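Local coordinates for aminotransferase, class V family protein (Trichomonas vaginalis, PDB 5F8V), which probably catalyses the pyridoxal-phosphate-dependent exchange of an amino group between O-phospho-L-serine and 2-oxoglutarate, the second step of serine biosynthesis from 3-phosphoglycerate, at residues 8-13 with 333-338; 70-75 with 212-217; 79-84 with 231-236; 305-310 with 345-350. All coordinates share one frame; numbering follows the deposited sequence.

Contact 1 (8-13 with 333-338)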
loop_
_atom_site.group_PDB
_atom_site.type_symbol
_atom_site.label_atom_id
_atom_site.label_comp_id
_atom_site.label_asym_id
_atom_site.label_seq_id
_atom_site.Cartn_x
_atom_site.Cartn_y
_atom_site.Cartn_z
ATOM N N ASN A 8 -1.482 -17.678 -17.292
ATOM C CA ASN A 8 -1.217 -16.275 -17.033
ATOM C C ASN A 8 0.289 -15.993 -16.953
ATOM O O ASN A 8 0.948 -16.379 -15.989
ATOM C CB ASN A 8 -1.916 -15.891 -15.726
ATOM C CG ASN A 8 -1.775 -14.421 -15.376
ATOM O OD1 ASN A 8 -1.352 -13.603 -16.186
ATOM N ND2 ASN A 8 -2.135 -14.086 -14.151
ATOM N N PHE A 9 0.816 -15.311 -17.971
ATOM C CA PHE A 9 2.227 -14.950 -18.008
ATOM C C PHE A 9 2.480 -13.469 -17.698
ATOM O O PHE A 9 3.493 -12.928 -18.106
ATOM C CB PHE A 9 2.814 -15.344 -19.362
ATOM C CG PHE A 9 2.828 -16.822 -19.604
ATOM C CD1 PHE A 9 3.854 -17.610 -19.097
ATOM C CD2 PHE A 9 1.821 -17.428 -20.334
ATOM C CE1 PHE A 9 3.867 -18.985 -19.312
ATOM C CE2 PHE A 9 1.831 -18.796 -20.557
ATOM C CZ PHE A 9 2.863 -19.578 -20.054
ATOM N N SER A 10 1.581 -12.820 -16.953
ATOM C CA SER A 10 1.769 -11.418 -16.611
ATOM C C SER A 10 3.027 -11.224 -15.775
ATOM O O SER A 10 3.283 -11.984 -14.847
ATOM C CB SER A 10 0.579 -10.855 -15.846
ATOM O OG SER A 10 0.858 -9.518 -15.456
ATOM N N ALA A 11 3.786 -10.188 -16.117
ATOM C CA ALA A 11 5.017 -9.847 -15.424
ATOM C C ALA A 11 4.770 -9.274 -14.030
ATOM O O ALA A 11 5.661 -9.309 -13.199
ATOM C CB ALA A 11 5.830 -8.863 -16.254
ATOM N N GLY A 12 3.583 -8.734 -13.776
ATOM C CA GLY A 12 3.292 -8.099 -12.481
ATOM C C GLY A 12 2.111 -7.133 -12.536
ATOM O O GLY A 12 2.150 -6.205 -13.341
ATOM N N PRO A 13 1.065 -7.303 -11.716
ATOM C CA PRO A 13 0.878 -8.433 -10.810
ATOM C C PRO A 13 0.738 -9.764 -11.545
ATOM O O PRO A 13 0.398 -9.801 -12.738
ATOM C CB PRO A 13 -0.411 -8.076 -10.062
ATOM C CG PRO A 13 -0.438 -6.598 -10.078
ATOM C CD PRO A 13 0.160 -6.188 -11.386
ATOM N N LEU A 333 -3.139 -18.262 -23.638
ATOM C CA LEU A 333 -1.795 -17.981 -23.138
ATOM C C LEU A 333 -1.732 -16.457 -23.102
ATOM O O LEU A 333 -1.570 -15.821 -24.135
ATOM C CB LEU A 333 -0.729 -18.569 -24.066
ATOM C CG LEU A 333 -0.709 -20.092 -24.223
ATOM C CD1 LEU A 333 -0.037 -20.494 -25.523
ATOM C CD2 LEU A 333 -0.023 -20.752 -23.036
ATOM N N LEU A 334 -1.913 -15.884 -21.916
ATOM C CA LEU A 334 -2.167 -14.450 -21.775
ATOM C C LEU A 334 -0.940 -13.651 -21.334
ATOM O O LEU A 334 -0.145 -14.114 -20.514
ATOM C CB LEU A 334 -3.304 -14.222 -20.774
ATOM C CG LEU A 334 -4.659 -14.862 -21.138
ATOM C CD1 LEU A 334 -5.686 -14.557 -20.057
ATOM C CD2 LEU A 334 -5.157 -14.385 -22.491
ATOM N N THR A 335 -0.831 -12.443 -21.889
ATOM C CA THR A 335 0.209 -11.455 -21.560
ATOM C C THR A 335 1.613 -11.955 -21.907
ATOM O O THR A 335 2.568 -11.829 -21.133
ATOM C CB THR A 335 0.093 -10.971 -20.097
ATOM O OG1 THR A 335 -1.279 -10.704 -19.797
ATOM C CG2 THR A 335 0.903 -9.676 -19.862
ATOM N N LEU A 336 1.715 -12.527 -23.103
ATOM C CA LEU A 336 3.005 -12.846 -23.699
ATOM C C LEU A 336 3.564 -11.658 -24.474
ATOM O O LEU A 336 4.672 -11.728 -24.981
ATOM C CB LEU A 336 2.892 -14.100 -24.572
ATOM C CG LEU A 336 2.911 -15.356 -23.691
ATOM C CD1 LEU A 336 2.143 -16.488 -24.312
ATOM C CD2 LEU A 336 4.338 -15.790 -23.380
ATOM N N LYS A 337 2.797 -10.567 -24.555
ATOM C CA LYS A 337 3.271 -9.303 -25.112
ATOM C C LYS A 337 4.390 -8.744 -24.236
ATOM O O LYS A 337 4.204 -8.569 -23.031
ATOM C CB LYS A 337 2.110 -8.308 -25.179
ATOM C CG LYS A 337 2.436 -6.971 -25.818
ATOM C CD LYS A 337 1.168 -6.160 -26.046
ATOM C CE LYS A 337 1.391 -5.035 -27.046
ATOM N NZ LYS A 337 0.093 -4.391 -27.403
ATOM N N GLY A 338 5.545 -8.478 -24.841
ATOM C CA GLY A 338 6.694 -7.940 -24.114
ATOM C C GLY A 338 6.440 -6.512 -23.666
ATOM O O GLY A 338 5.507 -5.863 -24.154
#
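Phe9 and Leu334 make the one backbone hydrogen bond between two segments more than 300 residues apart in the chain: Phe9 N gives its hydrogen to Leu334 O at 3.0 Å. It belongs to a parallel bridge that pairs Asn8 with Leu334 in a very short two-stranded sheet, where Leu334 also bonds to the backbone of Tyr7.

Apolar packing centres on the Phe9 ring. With CG anti to the carbonyl carbon (chi1 -65°), the ring runs alongside Leu333 and Leu336, all pointing the same way. Leu333 CD2 meets the ring edge, 3.7 Å from Phe9 CE2, whereas Leu336 lays its CD2 over one face and brings CG to 4.1 Å from Phe9 CD2. Farther along, Thr335 turns its methyl rather than its hydroxyl to the loop, CG2 lying 3.8 Å from Ser10 CA.

Polar side chains shape the 8-13 loop from within. Asn8 OD1 accepts from Ser10 N at 3.1 Å, an Asx turn in which the donor stands above the carbonyl plane, while Asn8 ND2 bonds to Glu40 O of the second subunit. Ser10 OG then accepts from Gly12 N, an ST turn, and donates to Pro13 O at 2.8 Å; one hydroxyl thus spans the bend that contains the cis peptide before Pro13.

Helix 355-367 covers the apolar side through Ala357, Ala360 and Leu361, and helix 318-329 adds Cys328 against Leu333 and Leu336. Beyond Asn8 and Leu334 lies Met36 of the second subunit, which places this small parallel sheet between the helices of its own chain and the dimer partner.

Contact 2 (70-75 with 212-217); sequences NILFVA and VIIRKD
Asn70 and Ile214 form one hydrogen-bonded pair of an antiparallel strand pairing, and Leu72 and Val212 form the next. Each pair is closed by two backbone bonds, the shortest running from Leu72 N to Val212 O at 2.7 Å. Between them Ile71 and Ile213 make a non-hydrogen-bonded pair, where Ile213 CA approaches Asn70 O at 3.4 Å in a CA-H...O contact. The strand segments run at 151° to one another, with axes 4.8 Å apart at closest approach.

On the face carrying Asn70, Leu72, Val212 and Ile214, apolar contacts include methyl pairs. Leu72 CD1 meets Ile214 CD1 at 3.8 Å, the two side chains crossing obliquely. Farther along the strand, Val74 CG2, set between its backbone N and carbonyl carbon, touches Val212 CG2 at 3.7 Å, diagonally across the pairing. On the reverse face Ile71 and Ile213 meet more loosely through their CG1 atoms.

At the outer end the extended Lys216 chain passes at about a right angle across the Asn70 amide. Lys216 CE lies 3.3 Å from Asn70 OD1, a contact of the methylene; the ammonium NZ bonds to Glu67 O.

Strand 69-75 is an outermost strand of the mixed sheet within this chain, and strand 209-215 lies between it and strand 193-199. Helix 46-63 covers Ile71 and Phe73, whereas helices 78-89 and 233-238 cover the face bearing Leu72, Val212 and Ile214.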
loop_
_atom_site.group_PDB
_atom_site.type_symbol
_atom_site.label_atom_id
_atom_site.label_comp_id
_atom_site.label_asym_id
_atom_site.label_seq_id
_atom_site.Cartn_x
_atom_site.Cartn_y
_atom_site.Cartn_z
ATOM N N ASN A 70 16.485 -7.174 10.600
ATOM C CA ASN A 70 15.053 -6.915 10.796
ATOM C C ASN A 70 14.271 -7.259 9.524
ATOM O O ASN A 70 14.809 -7.140 8.423
ATOM C CB ASN A 70 14.794 -5.441 11.118
ATOM C CG ASN A 70 15.504 -4.980 12.378
ATOM O OD1 ASN A 70 15.231 -5.471 13.466
ATOM N ND2 ASN A 70 16.408 -4.028 12.232
ATOM N N ILE A 71 13.010 -7.662 9.689
ATOM C CA ILE A 71 12.108 -7.944 8.574
ATOM C C ILE A 71 10.939 -6.976 8.667
ATOM O O ILE A 71 10.282 -6.891 9.710
ATOM C CB ILE A 71 11.605 -9.410 8.587
ATOM C CG1 ILE A 71 12.792 -10.385 8.506
ATOM C CG2 ILE A 71 10.647 -9.661 7.420
ATOM C CD1 ILE A 71 12.425 -11.846 8.696
ATOM N N LEU A 72 10.686 -6.237 7.583
ATOM C CA LEU A 72 9.563 -5.294 7.534
ATOM C C LEU A 72 8.555 -5.683 6.467
ATOM O O LEU A 72 8.919 -6.145 5.399
ATOM C CB LEU A 72 10.059 -3.872 7.238
ATOM C CG LEU A 72 11.167 -3.272 8.099
ATOM C CD1 LEU A 72 11.386 -1.822 7.694
ATOM C CD2 LEU A 72 10.845 -3.347 9.581
ATOM N N PHE A 73 7.282 -5.500 6.788
ATOM C CA PHE A 73 6.206 -5.428 5.811
ATOM C C PHE A 73 5.792 -3.973 5.805
ATOM O O PHE A 73 5.449 -3.431 6.863
ATOM C CB PHE A 73 5.014 -6.283 6.234
ATOM C CG PHE A 73 5.293 -7.756 6.233
ATOM C CD1 PHE A 73 5.302 -8.468 5.041
ATOM C CD2 PHE A 73 5.540 -8.438 7.423
ATOM C CE1 PHE A 73 5.556 -9.834 5.031
ATOM C CE2 PHE A 73 5.799 -9.805 7.417
ATOM C CZ PHE A 73 5.807 -10.503 6.224
ATOM N N VAL A 74 5.819 -3.343 4.633
ATOM C CA VAL A 74 5.459 -1.921 4.502
ATOM C C VAL A 74 4.448 -1.667 3.391
ATOM O O VAL A 74 4.330 -2.451 2.449
ATOM C CB VAL A 74 6.707 -1.037 4.280
ATOM C CG1 VAL A 74 7.516 -0.978 5.567
ATOM C CG2 VAL A 74 7.573 -1.548 3.121
ATOM N N ALA A 75 3.690 -0.583 3.534
ATOM C CA ALA A 75 2.808 -0.110 2.476
ATOM C C ALA A 75 3.681 0.434 1.355
ATOM O O ALA A 75 4.766 0.938 1.612
ATOM C CB ALA A 75 1.879 0.977 2.993
ATOM N N VAL A 212 10.837 -5.408 3.226
ATOM C CA VAL A 212 12.169 -4.824 3.344
ATOM C C VAL A 212 12.905 -5.573 4.457
ATOM O O VAL A 212 12.405 -5.681 5.580
ATOM C CB VAL A 212 12.124 -3.306 3.633
ATOM C CG1 VAL A 212 13.492 -2.682 3.405
ATOM C CG2 VAL A 212 11.091 -2.610 2.756
ATOM N N ILE A 213 14.076 -6.108 4.125
ATOM C CA ILE A 213 14.916 -6.844 5.065
ATOM C C ILE A 213 16.196 -6.050 5.235
ATOM O O ILE A 213 16.899 -5.815 4.249
ATOM C CB ILE A 213 15.217 -8.267 4.547
ATOM C CG1 ILE A 213 13.920 -9.087 4.514
ATOM C CG2 ILE A 213 16.278 -8.950 5.413
ATOM C CD1 ILE A 213 14.049 -10.457 3.876
ATOM N N ILE A 214 16.501 -5.647 6.474
ATOM C CA ILE A 214 17.581 -4.677 6.748
ATOM C C ILE A 214 18.551 -5.184 7.812
ATOM O O ILE A 214 18.122 -5.616 8.885
ATOM C CB ILE A 214 17.019 -3.319 7.238
ATOM C CG1 ILE A 214 15.919 -2.813 6.294
ATOM C CG2 ILE A 214 18.148 -2.287 7.379
ATOM C CD1 ILE A 214 15.115 -1.644 6.820
ATOM N N ARG A 215 19.853 -5.112 7.518
ATOM C CA ARG A 215 20.890 -5.486 8.489
ATOM C C ARG A 215 20.912 -4.403 9.584
ATOM O O ARG A 215 20.930 -3.213 9.269
ATOM C CB ARG A 215 22.258 -5.590 7.799
ATOM C CG ARG A 215 23.281 -6.455 8.532
ATOM C CD ARG A 215 24.688 -5.886 8.420
ATOM N NE ARG A 215 25.358 -6.118 7.151
ATOM C CZ ARG A 215 26.308 -5.341 6.623
ATOM N NH1 ARG A 215 26.745 -4.239 7.239
ATOM N NH2 ARG A 215 26.832 -5.674 5.447
ATOM N N LYS A 216 20.906 -4.818 10.849
ATOM C CA LYS A 216 20.670 -3.890 11.981
ATOM C C LYS A 216 21.636 -2.701 12.121
ATOM O O LYS A 216 21.190 -1.605 12.468
ATOM C CB LYS A 216 20.581 -4.659 13.312
ATOM C CG LYS A 216 19.264 -5.383 13.478
ATOM C CD LYS A 216 19.245 -6.294 14.689
ATOM C CE LYS A 216 17.876 -6.929 14.838
ATOM N NZ LYS A 216 17.869 -8.004 15.861
ATOM N N ASP A 217 22.929 -2.901 11.862
ATOM C CA ASP A 217 23.907 -1.784 11.903
ATOM C C ASP A 217 23.710 -0.733 10.794
ATOM O O ASP A 217 24.156 0.409 10.949
ATOM C CB ASP A 217 25.370 -2.278 11.898
ATOM C CG ASP A 217 25.724 -3.064 10.649
ATOM O OD1 ASP A 217 24.865 -3.867 10.242
ATOM O OD2 ASP A 217 26.832 -2.893 10.088
#

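Contact 3 (79-84 with 231-236); sequences SLQFSA and MDYRIQ
Met231 and Tyr233, from the turn that leads into helix 233-238 and its first residue, reach helix 78-89 in a buried contact of side chains, an apolar methyl cluster beside one short polar bond.

The polar bond joins Tyr233 OH, the donor, to Gln81 OE1 at 2.6 Å. The hydroxyl approaches in the amide plane and on a lone pair of the carbonyl oxygen, and the ring plane is turned 33° from that of the amide. Gln81 bends at chi2 (-41°), which folds its carboxamide back toward the phenol.

Met231 supplies the apolar part with its terminal methyl. The chain extends through chi2 and bends at chi3 (60°), delivering CE to 3.8 Å from Leu80 CD1 and equally near Ala84 CB.

At the helix start Asp232 is the N-cap: OD1 accepts from Arg234 N at 3.2 Å and forms a salt bridge with Arg234 NH1 at 2.8 Å, the two donors coming from opposite faces of the carboxylate. Asn88 links both elements, its ND2 serving Ala84 O and Met231 O.

Met231 also packs on Met231 of the second subunit, and Ser79 OG, in the residue just before Leu80, bonds to phosphate oxygen OP2 of the cofactor-lysine adduct at position 202. A helix whose N-terminal end meets the cofactor phosphate at a dimer interface is characteristic of the fold-type I aminotransferases, to which the class-V family belongs.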
loop_
_atom_site.group_PDB
_atom_site.type_symbol
_atom_site.label_atom_id
_atom_site.label_comp_id
_atom_site.label_asym_id
_atom_site.label_seq_id
_atom_site.Cartn_x
_atom_site.Cartn_y
_atom_site.Cartn_z
ATOM N N SER A 79 8.937 1.019 -6.095
ATOM C CA SER A 79 9.321 2.381 -6.480
ATOM C C SER A 79 9.394 3.352 -5.304
ATOM O O SER A 79 10.226 4.259 -5.302
ATOM C CB SER A 79 8.376 2.939 -7.540
ATOM O OG SER A 79 8.318 2.073 -8.658
ATOM N N LEU A 80 8.528 3.169 -4.313
ATOM C CA LEU A 80 8.623 3.944 -3.075
ATOM C C LEU A 80 9.908 3.613 -2.303
ATOM O O LEU A 80 10.522 4.510 -1.709
ATOM C CB LEU A 80 7.384 3.715 -2.186
ATOM C CG LEU A 80 7.241 4.663 -0.982
ATOM C CD1 LEU A 80 7.110 6.119 -1.423
ATOM C CD2 LEU A 80 6.056 4.266 -0.112
ATOM N N GLN A 81 10.329 2.343 -2.326
ATOM C CA GLN A 81 11.572 1.954 -1.651
ATOM C C GLN A 81 12.813 2.505 -2.376
ATOM O O GLN A 81 13.810 2.796 -1.720
ATOM C CB GLN A 81 11.695 0.435 -1.446
ATOM C CG GLN A 81 10.454 -0.291 -0.918
ATOM C CD GLN A 81 9.710 0.460 0.170
ATOM O OE1 GLN A 81 10.317 0.989 1.104
ATOM N NE2 GLN A 81 8.383 0.503 0.061
ATOM N N PHE A 82 12.747 2.702 -3.694
ATOM C CA PHE A 82 13.833 3.424 -4.408
ATOM C C PHE A 82 14.114 4.794 -3.770
ATOM O O PHE A 82 15.260 5.226 -3.698
ATOM C CB PHE A 82 13.529 3.682 -5.897
ATOM C CG PHE A 82 13.278 2.456 -6.739
ATOM C CD1 PHE A 82 13.579 1.159 -6.308
ATOM C CD2 PHE A 82 12.769 2.623 -8.035
ATOM C CE1 PHE A 82 13.339 0.069 -7.126
ATOM C CE2 PHE A 82 12.539 1.532 -8.851
ATOM C CZ PHE A 82 12.825 0.255 -8.397
ATOM N N SER A 83 13.059 5.479 -3.341
ATOM C CA SER A 83 13.191 6.759 -2.654
ATOM C C SER A 83 13.709 6.579 -1.229
ATOM O O SER A 83 14.622 7.292 -0.805
ATOM C CB SER A 83 11.852 7.475 -2.612
ATOM O OG SER A 83 11.277 7.556 -3.899
ATOM N N ALA A 84 13.144 5.615 -0.508
ATOM C CA ALA A 84 13.478 5.400 0.899
ATOM C C ALA A 84 14.912 4.926 1.118
ATOM O O ALA A 84 15.514 5.260 2.133
ATOM C CB ALA A 84 12.486 4.441 1.550
ATOM N N MET A 231 8.453 6.316 6.175
ATOM C CA MET A 231 9.527 5.792 5.333
ATOM C C MET A 231 10.895 5.737 6.029
ATOM O O MET A 231 11.891 5.354 5.394
ATOM C CB MET A 231 9.635 6.633 4.053
ATOM C CG MET A 231 8.386 6.604 3.182
ATOM S SD MET A 231 8.448 7.782 1.820
ATOM C CE MET A 231 9.886 7.205 0.929
ATOM N N ASP A 232 10.958 6.136 7.302
ATOM C CA ASP A 232 12.151 5.949 8.124
ATOM C C ASP A 232 12.050 4.543 8.682
ATOM O O ASP A 232 11.162 4.259 9.493
ATOM C CB ASP A 232 12.204 6.989 9.250
ATOM C CG ASP A 232 13.503 6.939 10.064
ATOM O OD1 ASP A 232 14.250 5.931 10.033
ATOM O OD2 ASP A 232 13.771 7.932 10.766
ATOM N N TYR A 233 12.942 3.661 8.242
ATOM C CA TYR A 233 12.837 2.248 8.582
ATOM C C TYR A 233 13.057 1.973 10.078
ATOM O O TYR A 233 12.530 0.990 10.595
ATOM C CB TYR A 233 13.782 1.392 7.732
ATOM C CG TYR A 233 13.459 1.312 6.240
ATOM C CD1 TYR A 233 12.160 1.060 5.777
ATOM C CD2 TYR A 233 14.471 1.446 5.290
ATOM C CE1 TYR A 233 11.883 0.972 4.411
ATOM C CE2 TYR A 233 14.207 1.360 3.929
ATOM C CZ TYR A 233 12.920 1.120 3.489
ATOM O OH TYR A 233 12.690 1.032 2.124
ATOM N N ARG A 234 13.818 2.834 10.758
ATOM C CA ARG A 234 13.951 2.790 12.227
ATOM C C ARG A 234 12.596 2.910 12.908
ATOM O O ARG A 234 12.297 2.153 13.828
ATOM C CB ARG A 234 14.839 3.934 12.736
ATOM C CG ARG A 234 16.293 3.817 12.328
ATOM C CD ARG A 234 16.963 5.171 12.143
ATOM N NE ARG A 234 18.094 5.034 11.233
ATOM C CZ ARG A 234 18.006 4.927 9.907
ATOM N NH1 ARG A 234 16.825 4.972 9.283
ATOM N NH2 ARG A 234 19.117 4.791 9.190
ATOM N N ILE A 235 11.783 3.861 12.442
ATOM C CA ILE A 235 10.422 4.054 12.968
ATOM C C ILE A 235 9.577 2.786 12.759
ATOM O O ILE A 235 8.838 2.395 13.658
ATOM C CB ILE A 235 9.742 5.341 12.390
ATOM C CG1 ILE A 235 10.106 6.576 13.227
ATOM C CG2 ILE A 235 8.216 5.249 12.388
ATOM C CD1 ILE A 235 11.585 6.852 13.347
ATOM N N GLN A 236 9.694 2.148 11.589
ATOM C CA GLN A 236 8.993 0.879 11.318
ATOM C C GLN A 236 9.420 -0.228 12.288
ATOM O O GLN A 236 8.575 -0.881 12.895
ATOM C CB GLN A 236 9.224 0.399 9.871
ATOM C CG GLN A 236 8.579 1.257 8.789
ATOM C CD GLN A 236 7.065 1.310 8.871
ATOM O OE1 GLN A 236 6.419 0.416 9.425
ATOM N NE2 GLN A 236 6.488 2.372 8.326
#

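Contact 4 (305-310 with 345-350)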
loop_
_atom_site.group_PDB
_atom_site.type_symbol
_atom_site.label_atom_id
_atom_site.label_comp_id
_atom_site.label_asym_id
_atom_site.label_seq_id
_atom_site.Cartn_x
_atom_site.Cartn_y
_atom_site.Cartn_z
ATOM N N MET A 305 11.589 -14.391 -19.347
ATOM C CA MET A 305 12.241 -14.906 -20.533
ATOM C C MET A 305 11.765 -14.110 -21.733
ATOM O O MET A 305 10.813 -14.522 -22.391
ATOM C CB MET A 305 11.894 -16.391 -20.698
ATOM C CG MET A 305 12.619 -17.271 -19.697
ATOM S SD MET A 305 11.615 -18.494 -18.874
ATOM C CE MET A 305 10.957 -17.567 -17.496
ATOM N N PRO A 306 12.411 -12.953 -22.008
ATOM C CA PRO A 306 12.080 -12.262 -23.250
ATOM C C PRO A 306 12.536 -13.068 -24.459
ATOM O O PRO A 306 13.463 -13.882 -24.368
ATOM C CB PRO A 306 12.824 -10.921 -23.156
ATOM C CG PRO A 306 13.814 -11.073 -22.060
ATOM C CD PRO A 306 13.385 -12.213 -21.188
ATOM N N PHE A 307 11.835 -12.877 -25.565
ATOM C CA PHE A 307 12.247 -13.428 -26.852
ATOM C C PHE A 307 11.564 -12.657 -27.969
ATOM O O PHE A 307 10.543 -12.009 -27.760
ATOM C CB PHE A 307 11.996 -14.942 -26.947
ATOM C CG PHE A 307 10.561 -15.364 -26.753
ATOM C CD1 PHE A 307 10.022 -15.500 -25.477
ATOM C CD2 PHE A 307 9.765 -15.695 -27.847
ATOM C CE1 PHE A 307 8.715 -15.923 -25.297
ATOM C CE2 PHE A 307 8.450 -16.112 -27.677
ATOM C CZ PHE A 307 7.924 -16.236 -26.402
ATOM N N PHE A 308 12.167 -12.707 -29.146
ATOM C CA PHE A 308 11.786 -11.839 -30.245
ATOM C C PHE A 308 11.697 -12.589 -31.553
ATOM O O PHE A 308 12.223 -13.689 -31.697
ATOM C CB PHE A 308 12.812 -10.715 -30.382
ATOM C CG PHE A 308 12.879 -9.815 -29.191
ATOM C CD1 PHE A 308 12.153 -8.634 -29.157
ATOM C CD2 PHE A 308 13.679 -10.144 -28.105
ATOM C CE1 PHE A 308 12.211 -7.800 -28.050
ATOM C CE2 PHE A 308 13.735 -9.321 -26.994
ATOM C CZ PHE A 308 13.000 -8.147 -26.965
ATOM N N ARG A 309 11.045 -11.949 -32.519
ATOM C CA ARG A 309 11.171 -12.336 -33.922
ATOM C C ARG A 309 12.668 -12.294 -34.243
ATOM O O ARG A 309 13.404 -11.557 -33.581
ATOM C CB ARG A 309 10.433 -11.345 -34.830
ATOM C CG ARG A 309 8.922 -11.366 -34.708
ATOM C CD ARG A 309 8.245 -10.242 -35.483
ATOM N NE ARG A 309 8.760 -8.923 -35.095
ATOM C CZ ARG A 309 9.681 -8.216 -35.760
ATOM N NH1 ARG A 309 10.224 -8.661 -36.900
ATOM N NH2 ARG A 309 10.080 -7.046 -35.272
ATOM N N PRO A 310 13.125 -13.056 -35.257
ATOM C CA PRO A 310 14.570 -13.178 -35.535
ATOM C C PRO A 310 15.379 -11.863 -35.583
ATOM O O PRO A 310 16.540 -11.842 -35.149
ATOM C CB PRO A 310 14.598 -13.881 -36.897
ATOM C CG PRO A 310 13.343 -14.672 -36.922
ATOM C CD PRO A 310 12.329 -13.785 -36.264
ATOM N N PHE A 345 8.210 -10.446 -27.312
ATOM C CA PHE A 345 7.515 -11.385 -26.420
ATOM C C PHE A 345 8.262 -11.630 -25.114
ATOM O O PHE A 345 9.484 -11.521 -25.070
ATOM C CB PHE A 345 7.299 -12.710 -27.147
ATOM C CG PHE A 345 7.070 -12.545 -28.619
ATOM C CD1 PHE A 345 5.928 -11.905 -29.077
ATOM C CD2 PHE A 345 8.009 -12.992 -29.547
ATOM C CE1 PHE A 345 5.717 -11.729 -30.436
ATOM C CE2 PHE A 345 7.801 -12.815 -30.906
ATOM C CZ PHE A 345 6.654 -12.185 -31.350
ATOM N N ARG A 346 7.521 -11.983 -24.066
ATOM C CA ARG A 346 8.123 -12.321 -22.774
ATOM C C ARG A 346 7.260 -13.306 -21.997
ATOM O O ARG A 346 6.090 -13.028 -21.717
ATOM C CB ARG A 346 8.349 -11.044 -21.951
ATOM C CG ARG A 346 9.080 -11.241 -20.620
ATOM C CD ARG A 346 9.227 -9.944 -19.821
ATOM N NE ARG A 346 7.973 -9.198 -19.723
ATOM C CZ ARG A 346 7.795 -8.069 -19.036
ATOM N NH1 ARG A 346 8.773 -7.529 -18.309
ATOM N NH2 ARG A 346 6.601 -7.486 -19.053
ATOM N N ALA A 347 7.836 -14.460 -21.659
ATOM C CA ALA A 347 7.205 -15.378 -20.715
ATOM C C ALA A 347 7.729 -15.034 -19.333
ATOM O O ALA A 347 8.936 -15.132 -19.083
ATOM C CB ALA A 347 7.542 -16.818 -21.055
ATOM N N SER A 348 6.830 -14.600 -18.454
ATOM C CA SER A 348 7.131 -14.414 -17.039
ATOM C C SER A 348 6.547 -15.614 -16.304
ATOM O O SER A 348 5.354 -15.880 -16.429
ATOM C CB SER A 348 6.538 -13.102 -16.529
ATOM O OG SER A 348 7.078 -11.993 -17.220
ATOM N N CYS A 349 7.404 -16.350 -15.587
ATOM C CA CYS A 349 7.051 -17.622 -14.938
ATOM C C CYS A 349 7.610 -17.652 -13.522
ATOM O O CYS A 349 8.726 -18.113 -13.282
ATOM C CB CYS A 349 7.610 -18.818 -15.718
ATOM S SG CYS A 349 7.113 -18.885 -17.456
ATOM N N TYR A 350 6.821 -17.144 -12.585
ATOM C CA TYR A 350 7.236 -17.081 -11.193
ATOM C C TYR A 350 6.909 -18.415 -10.532
ATOM O O TYR A 350 6.535 -19.370 -11.218
ATOM C CB TYR A 350 6.553 -15.898 -10.511
ATOM C CG TYR A 350 6.835 -14.581 -11.198
ATOM C CD1 TYR A 350 8.095 -14.001 -11.123
ATOM C CD2 TYR A 350 5.845 -13.915 -11.923
ATOM C CE1 TYR A 350 8.370 -12.794 -11.746
ATOM C CE2 TYR A 350 6.110 -12.711 -12.556
ATOM C CZ TYR A 350 7.375 -12.150 -12.454
ATOM O OH TYR A 350 7.671 -10.951 -13.064
#
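Met305 and Ala347 exchange two backbone hydrogen bonds, as do Phe307 and Phe345, so four amide hydrogens find carbonyl acceptors in this antiparallel pairing. Phe345 N meets Phe307 O at 2.8 Å, nearly in line with the carbonyl bond; Ala347 N, by contrast, approaches Met305 O at 3.1 Å from well above the carbonyl plane. Between these pairs Pro306, which has no amide hydrogen, faces Arg346 at a non-hydrogen-bonded position. There Pro306 CA comes within 3.3 Å of Phe345 O, a CA-H...O contact.

Several other polar groups are satisfied outside the pairing. Pro306 O is served by Asn293 ND2, and both Ser348 OG and Tyr350 OH bond to Asn304 ND2. Arg309 keeps its guanidinium with Asp311, Asp321 and Asn315, leaving CG to touch the Phe345 ring, whose plane stands at 88° to the guanidinium.

On the face shared by Met305, Phe307, Phe345 and Ala347 the Phe307 ring is folded over its partner strand. Its chi1 of 58° sets CG between backbone N and carbonyl carbon, laying the ring face over Phe345 CB in a CH-pi contact, 3.7 Å from that atom to the ring centroid. The two phenyl rings themselves meet obliquely. At the far end Met305 CE bends to 4.0 Å from Cys349 CB.

Helix 267-286 packs on Met305 and Phe307, helix 318-329 places Phe324 edge-to-face on Phe345, and helix 355-367 covers Ala347 through Leu361, so this two-stranded sheet has its aromatic face buried among three helices.

How the contacts relate
The four contacts fall into two pairs on opposite sides of the chain's centre. Contacts 2 and 3, with centres 9 Å apart, interlock where Tyr233 rests on the sheet: Ile214 CD1 lies 3.4 Å from Tyr233 CG. Contacts 1 and 4, also 9 Å apart between centres, share Ala11 O and Tyr350 OH, a probable hydrogen bond of 2.6 Å, and Leu336 O with Arg346 N. Between the pairs the nearest atoms, those of contacts 1 and 3, are about 11 Å apart. The cofactor adduct at position 202 is touched from contact 3 through Ser79, while Pro13 and Tyr350 pack on its sequence neighbours Gln201 and Asn203. Contacts 1 and 3 both also reach the second subunit.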